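Local coordinates for protein SsRai1 (Scheffersomyces stipitis, PDB 5BTO) that removes the NAD cap from the 5' ends of NAD-capped RNAs and, by direct binding, stabilises the exoribonuclease RAT1 and stimulates its activity, at residues 117-122 with 283-288; 223-228 with 342-347. One frame throughout, in Å; residues are numbered along the deposited sequence.

Contact 1 of 2, residues 117-122 with 283-288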
loop_
_atom_site.group_PDB
_atom_site.type_symbol
_atom_site.label_atom_id
_atom_site.label_comp_id
_atom_site.label_asym_id
_atom_site.label_seq_id
_atom_site.Cartn_x
_atom_site.Cartn_y
_atom_site.Cartn_z
ATOM N N LEU A 117 5.085 -11.211 -18.049
ATOM C CA LEU A 117 4.595 -11.318 -16.681
ATOM C C LEU A 117 4.894 -10.027 -15.922
ATOM O O LEU A 117 4.088 -9.574 -15.106
ATOM C CB LEU A 117 5.232 -12.516 -15.972
ATOM C CG LEU A 117 5.044 -13.858 -16.699
ATOM C CD1 LEU A 117 5.752 -14.994 -15.953
ATOM C CD2 LEU A 117 3.556 -14.172 -16.901
ATOM N N MET A 118 6.053 -9.433 -16.188
ATOM C CA MET A 118 6.417 -8.181 -15.534
ATOM C C MET A 118 5.575 -7.025 -16.071
ATOM O O MET A 118 5.210 -6.117 -15.333
ATOM C CB MET A 118 7.917 -7.902 -15.661
ATOM C CG MET A 118 8.789 -8.991 -15.018
ATOM S SD MET A 118 8.478 -9.219 -13.242
ATOM C CE MET A 118 7.392 -10.634 -13.260
ATOM N N THR A 119 5.258 -7.077 -17.362
ATOM C CA THR A 119 4.341 -6.102 -17.939
ATOM C C THR A 119 2.977 -6.103 -17.239
ATOM O O THR A 119 2.378 -5.044 -17.006
ATOM C CB THR A 119 4.134 -6.371 -19.453
ATOM O OG1 THR A 119 5.395 -6.257 -20.136
ATOM C CG2 THR A 119 3.142 -5.375 -20.039
ATOM N N LYS A 120 2.476 -7.284 -16.902
ATOM C CA LYS A 120 1.216 -7.367 -16.164
ATOM C C LYS A 120 1.305 -6.639 -14.820
ATOM O O LYS A 120 0.343 -5.999 -14.392
ATOM C CB LYS A 120 0.812 -8.824 -15.929
ATOM C CG LYS A 120 0.434 -9.591 -17.182
ATOM C CD LYS A 120 -0.064 -10.979 -16.820
ATOM C CE LYS A 120 -0.719 -11.665 -18.010
ATOM N NZ LYS A 120 -1.424 -12.914 -17.599
ATOM N N LEU A 121 2.450 -6.744 -14.144
ATOM C CA LEU A 121 2.629 -6.049 -12.876
ATOM C C LEU A 121 2.753 -4.536 -13.085
ATOM O O LEU A 121 2.130 -3.736 -12.367
ATOM C CB LEU A 121 3.853 -6.600 -12.128
ATOM C CG LEU A 121 3.780 -8.075 -11.736
ATOM C CD1 LEU A 121 5.079 -8.512 -11.083
ATOM C CD2 LEU A 121 2.618 -8.284 -10.758
ATOM N N LEU A 122 3.525 -4.139 -14.097
ATOM C CA LEU A 122 3.767 -2.731 -14.349
ATOM C C LEU A 122 2.477 -2.007 -14.752
ATOM O O LEU A 122 2.256 -0.859 -14.369
ATOM C CB LEU A 122 4.835 -2.581 -15.449
ATOM C CG LEU A 122 5.242 -1.215 -15.989
ATOM C CD1 LEU A 122 5.671 -0.257 -14.906
ATOM C CD2 LEU A 122 6.380 -1.380 -17.022
ATOM N N CYS A 283 7.902 -2.537 -24.150
ATOM C CA CYS A 283 9.119 -2.065 -24.798
ATOM C C CYS A 283 10.097 -1.464 -23.806
ATOM O O CYS A 283 11.306 -1.692 -23.902
ATOM C CB CYS A 283 8.779 -1.066 -25.901
ATOM S SG CYS A 283 7.967 -1.878 -27.295
ATOM N N PHE A 284 9.570 -0.721 -22.833
ATOM C CA PHE A 284 10.409 -0.105 -21.814
ATOM C C PHE A 284 11.158 -1.168 -21.006
ATOM O O PHE A 284 12.366 -1.046 -20.765
ATOM C CB PHE A 284 9.559 0.764 -20.881
ATOM C CG PHE A 284 10.333 1.383 -19.771
ATOM C CD1 PHE A 284 11.084 2.520 -19.989
ATOM C CD2 PHE A 284 10.309 0.829 -18.500
ATOM C CE1 PHE A 284 11.800 3.096 -18.964
ATOM C CE2 PHE A 284 11.030 1.400 -17.468
ATOM C CZ PHE A 284 11.773 2.534 -17.700
ATOM N N LEU A 285 10.438 -2.199 -20.581
ATOM C CA LEU A 285 11.046 -3.283 -19.812
ATOM C C LEU A 285 12.107 -4.029 -20.598
ATOM O O LEU A 285 13.115 -4.466 -20.023
ATOM C CB LEU A 285 9.987 -4.272 -19.324
ATOM C CG LEU A 285 9.040 -3.753 -18.247
ATOM C CD1 LEU A 285 7.934 -4.772 -17.979
ATOM C CD2 LEU A 285 9.823 -3.470 -16.972
ATOM N N MET A 286 11.894 -4.179 -21.905
ATOM C CA MET A 286 12.828 -4.938 -22.731
ATOM C C MET A 286 13.940 -4.091 -23.340
ATOM O O MET A 286 14.848 -4.643 -23.959
ATOM C CB MET A 286 12.098 -5.643 -23.881
ATOM C CG MET A 286 11.420 -6.956 -23.506
ATOM S SD MET A 286 12.515 -8.233 -22.856
ATOM C CE MET A 286 13.427 -8.802 -24.290
ATOM N N GLY A 287 13.867 -2.770 -23.189
ATOM C CA GLY A 287 14.833 -1.885 -23.825
ATOM C C GLY A 287 14.653 -1.763 -25.331
ATOM O O GLY A 287 15.610 -1.462 -26.046
ATOM N N ILE A 288 13.439 -2.011 -25.815
ATOM C CA ILE A 288 13.120 -1.823 -27.236
ATOM C C ILE A 288 12.778 -0.352 -27.444
ATOM O O ILE A 288 11.917 0.183 -26.755
ATOM C CB ILE A 288 11.920 -2.690 -27.682
ATOM C CG1 ILE A 288 12.155 -4.183 -27.403
ATOM C CG2 ILE A 288 11.563 -2.427 -29.159
ATOM C CD1 ILE A 288 13.351 -4.755 -28.040
#

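Contact 2 of 2, residues 223-228 with 342-347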
loop_
_atom_site.group_PDB
_atom_site.type_symbol
_atom_site.label_atom_id
_atom_site.label_comp_id
_atom_site.label_asym_id
_atom_site.label_seq_id
_atom_site.Cartn_x
_atom_site.Cartn_y
_atom_site.Cartn_z
ATOM N N THR A 223 18.682 -6.826 -16.894
ATOM C CA THR A 223 18.247 -5.480 -16.600
ATOM C C THR A 223 18.053 -5.367 -15.098
ATOM O O THR A 223 18.551 -6.195 -14.343
ATOM C CB THR A 223 16.957 -5.136 -17.379
ATOM O OG1 THR A 223 16.627 -3.756 -17.191
ATOM C CG2 THR A 223 15.806 -6.031 -16.946
ATOM N N GLY A 224 17.343 -4.348 -14.657
ATOM C CA GLY A 224 17.142 -4.184 -13.233
ATOM C C GLY A 224 16.106 -3.138 -12.945
ATOM O O GLY A 224 15.671 -2.416 -13.836
ATOM N N ILE A 225 15.700 -3.077 -11.685
ATOM C CA ILE A 225 14.840 -2.013 -11.204
ATOM C C ILE A 225 15.222 -1.832 -9.744
ATOM O O ILE A 225 15.394 -2.814 -9.021
ATOM C CB ILE A 225 13.335 -2.343 -11.370
ATOM C CG1 ILE A 225 12.483 -1.205 -10.817
ATOM C CG2 ILE A 225 12.966 -3.666 -10.687
ATOM C CD1 ILE A 225 11.704 -0.480 -11.853
ATOM N N GLY A 226 15.405 -0.586 -9.328
ATOM C CA GLY A 226 15.945 -0.316 -8.005
ATOM C C GLY A 226 17.234 -1.090 -7.783
ATOM O O GLY A 226 18.165 -0.997 -8.590
ATOM N N GLU A 227 17.288 -1.854 -6.694
ATOM C CA GLU A 227 18.472 -2.652 -6.370
ATOM C C GLU A 227 18.418 -4.060 -6.951
ATOM O O GLU A 227 19.383 -4.825 -6.831
ATOM C CB GLU A 227 18.648 -2.745 -4.852
ATOM C CG GLU A 227 19.022 -1.430 -4.228
ATOM C CD GLU A 227 20.305 -0.896 -4.811
ATOM O OE1 GLU A 227 21.373 -1.466 -4.512
ATOM O OE2 GLU A 227 20.250 0.082 -5.580
ATOM N N ALA A 228 17.291 -4.406 -7.570
ATOM C CA ALA A 228 17.078 -5.757 -8.087
ATOM C C ALA A 228 17.696 -5.936 -9.472
ATOM O O ALA A 228 17.523 -5.090 -10.342
ATOM C CB ALA A 228 15.578 -6.065 -8.152
ATOM N N ALA A 342 7.944 -0.992 -6.351
ATOM C CA ALA A 342 7.489 -1.406 -5.019
ATOM C C ALA A 342 7.229 -2.910 -4.965
ATOM O O ALA A 342 7.573 -3.585 -3.982
ATOM C CB ALA A 342 6.209 -0.617 -4.600
ATOM N N VAL A 343 6.588 -3.431 -6.007
ATOM C CA VAL A 343 6.264 -4.843 -6.069
ATOM C C VAL A 343 7.535 -5.693 -6.072
ATOM O O VAL A 343 7.653 -6.652 -5.304
ATOM C CB VAL A 343 5.469 -5.187 -7.344
ATOM C CG1 VAL A 343 5.325 -6.707 -7.483
ATOM C CG2 VAL A 343 4.122 -4.491 -7.331
ATOM N N ILE A 344 8.481 -5.345 -6.943
ATOM C CA ILE A 344 9.704 -6.138 -7.048
ATOM C C ILE A 344 10.490 -6.097 -5.725
ATOM O O ILE A 344 10.973 -7.125 -5.239
ATOM C CB ILE A 344 10.590 -5.663 -8.205
ATOM C CG1 ILE A 344 9.881 -5.875 -9.553
ATOM C CG2 ILE A 344 11.924 -6.409 -8.204
ATOM C CD1 ILE A 344 9.468 -7.302 -9.838
ATOM N N GLU A 345 10.630 -4.910 -5.152
ATOM C CA GLU A 345 11.315 -4.788 -3.857
ATOM C C GLU A 345 10.634 -5.631 -2.768
ATOM O O GLU A 345 11.301 -6.296 -1.971
ATOM C CB GLU A 345 11.361 -3.327 -3.426
ATOM C CG GLU A 345 12.093 -3.081 -2.116
ATOM C CD GLU A 345 11.916 -1.653 -1.625
ATOM O OE1 GLU A 345 10.760 -1.261 -1.367
ATOM O OE2 GLU A 345 12.923 -0.917 -1.508
ATOM N N TRP A 346 9.304 -5.592 -2.742
ATOM C CA TRP A 346 8.532 -6.341 -1.759
ATOM C C TRP A 346 8.752 -7.849 -1.912
ATOM O O TRP A 346 8.990 -8.553 -0.930
ATOM C CB TRP A 346 7.047 -5.994 -1.911
ATOM C CG TRP A 346 6.132 -6.533 -0.857
ATOM C CD1 TRP A 346 6.114 -6.199 0.468
ATOM C CD2 TRP A 346 5.055 -7.457 -1.056
ATOM N NE1 TRP A 346 5.095 -6.871 1.108
ATOM C CE2 TRP A 346 4.429 -7.647 0.197
ATOM C CE3 TRP A 346 4.563 -8.147 -2.169
ATOM C CZ2 TRP A 346 3.335 -8.497 0.368
ATOM C CZ3 TRP A 346 3.474 -8.989 -2.006
ATOM C CH2 TRP A 346 2.872 -9.161 -0.734
ATOM N N LEU A 347 8.694 -8.350 -3.145
ATOM C CA LEU A 347 8.886 -9.781 -3.356
ATOM C C LEU A 347 10.248 -10.218 -2.864
ATOM O O LEU A 347 10.371 -11.252 -2.207
ATOM C CB LEU A 347 8.709 -10.170 -4.823
ATOM C CG LEU A 347 7.294 -9.986 -5.368
ATOM C CD1 LEU A 347 7.261 -10.333 -6.847
ATOM C CD2 LEU A 347 6.299 -10.841 -4.587
#

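Contact 1 of 2, residues 117-122 with 283-288
In the buried helix-helix packing of this PD-(D/E)XK nuclease fold, Leu285 on helix 266-286 meets Met118, Thr119 and Leu122 of helix 115-123, joining two helices that also carry the substrate-binding residues Arg115 and Gln282. Leu285 CD1 lies 3.6 Å from Thr119 N and makes a further contact with Met118 CB at 3.9 Å. With OG1 beside its backbone N (chi1 -61°), Thr119 hydrogen-bonds Arg115 O in its own helix, and OG1 lies in van der Waals contact with Leu285 CD1 at 3.6 Å. Leu122 adds to the contact: with CG anti to the backbone N (chi1 176°) it reaches across tip to tip, Leu122 CD2 3.8 Å from Leu285 CG. With an alanine at Leu285, Leu122 CD2 and the flank of Thr119 would probably face a gap and lose their apolar partner. Just beyond, helix 266-286 ends in a Schellman motif, in which Gly287 takes positive phi (73°) and Ile288 N bonds to Cys283 O at 2.9 Å. All four touching residues are buried. Tyr340 of helix 333-350 touches Met118, Leu122 and Leu285, while Cys283 meets the metal ligand Glu256 on strand 254-261.

Contact 2 of 2, residues 223-228 with 342-347
Ile225 and Ala228 meet Ile344 mainly through methyl groups, with CG2 of Ile344 touching both. Ile344 CG2 lies 3.7 Å from Ala228 CB and 3.8 Å from Ile225 CG2. The rotamers explain the match. Ile344 holds CG1 beside its backbone N (chi1 -64°), which sets CG2 anti to that N and directs it at the turn. Ile225 takes a different rotamer, with CG1 anti to N (chi1 179°) and CG2 wedged between N and the carbonyl carbon; the two branched side chains cross at a slant, and Ile225 CG2 also comes within 4.0 Å of Ile344 CG1. The chi2 of Ile225, 113°, departs from a staggered value; the same side chain also touches Leu337 and Tyr340 of helix 333-350. Ile225 and Ala228 are the first and last residues of a type II' beta turn with Gly226 and Glu227 at its corners, the tight hairpin connecting antiparallel strands 216-225 and 228-235 of the large mixed sheet. Two backbone bonds close it, Ile225 N to Ala228 O at 3.0 Å and Ala228 N to Ile225 O at 2.9 Å. Gly226 fills the turn position of positive phi, and at Gly224 a beta carbon would collide with Ala228 O. Met230 touches both isoleucines from the second strand. Further along the helix, Trp346 packs on Phe371 and Leu373 of strand 370-375 and on Lys45 of the second subunit.

In the fold
Contacts 1 and 2 have their centres about 13 Å apart, about 7 and 17 Å from the centre of the chain. Their segments alternate in sequence (117-122, 223-228, 283-288, 342-347), so the two pairings interleave within one RAI1-like nuclease fold. Helix 333-350 links them. It supplies one segment of contact 2, and its Tyr340 touches residues of both contacts. Direct packing adds two joints: Met118 SD lies 4.0 Å from Ile344 CD1, and Leu121 CD1 is 4.0 Å from Val343 CG1. These contacts are consistent with a mainly apolar connection from helices bearing substrate-binding residues to a hairpin whose second strand, 228-235 of the large mixed sheet, ends at substrate-binding Glu235.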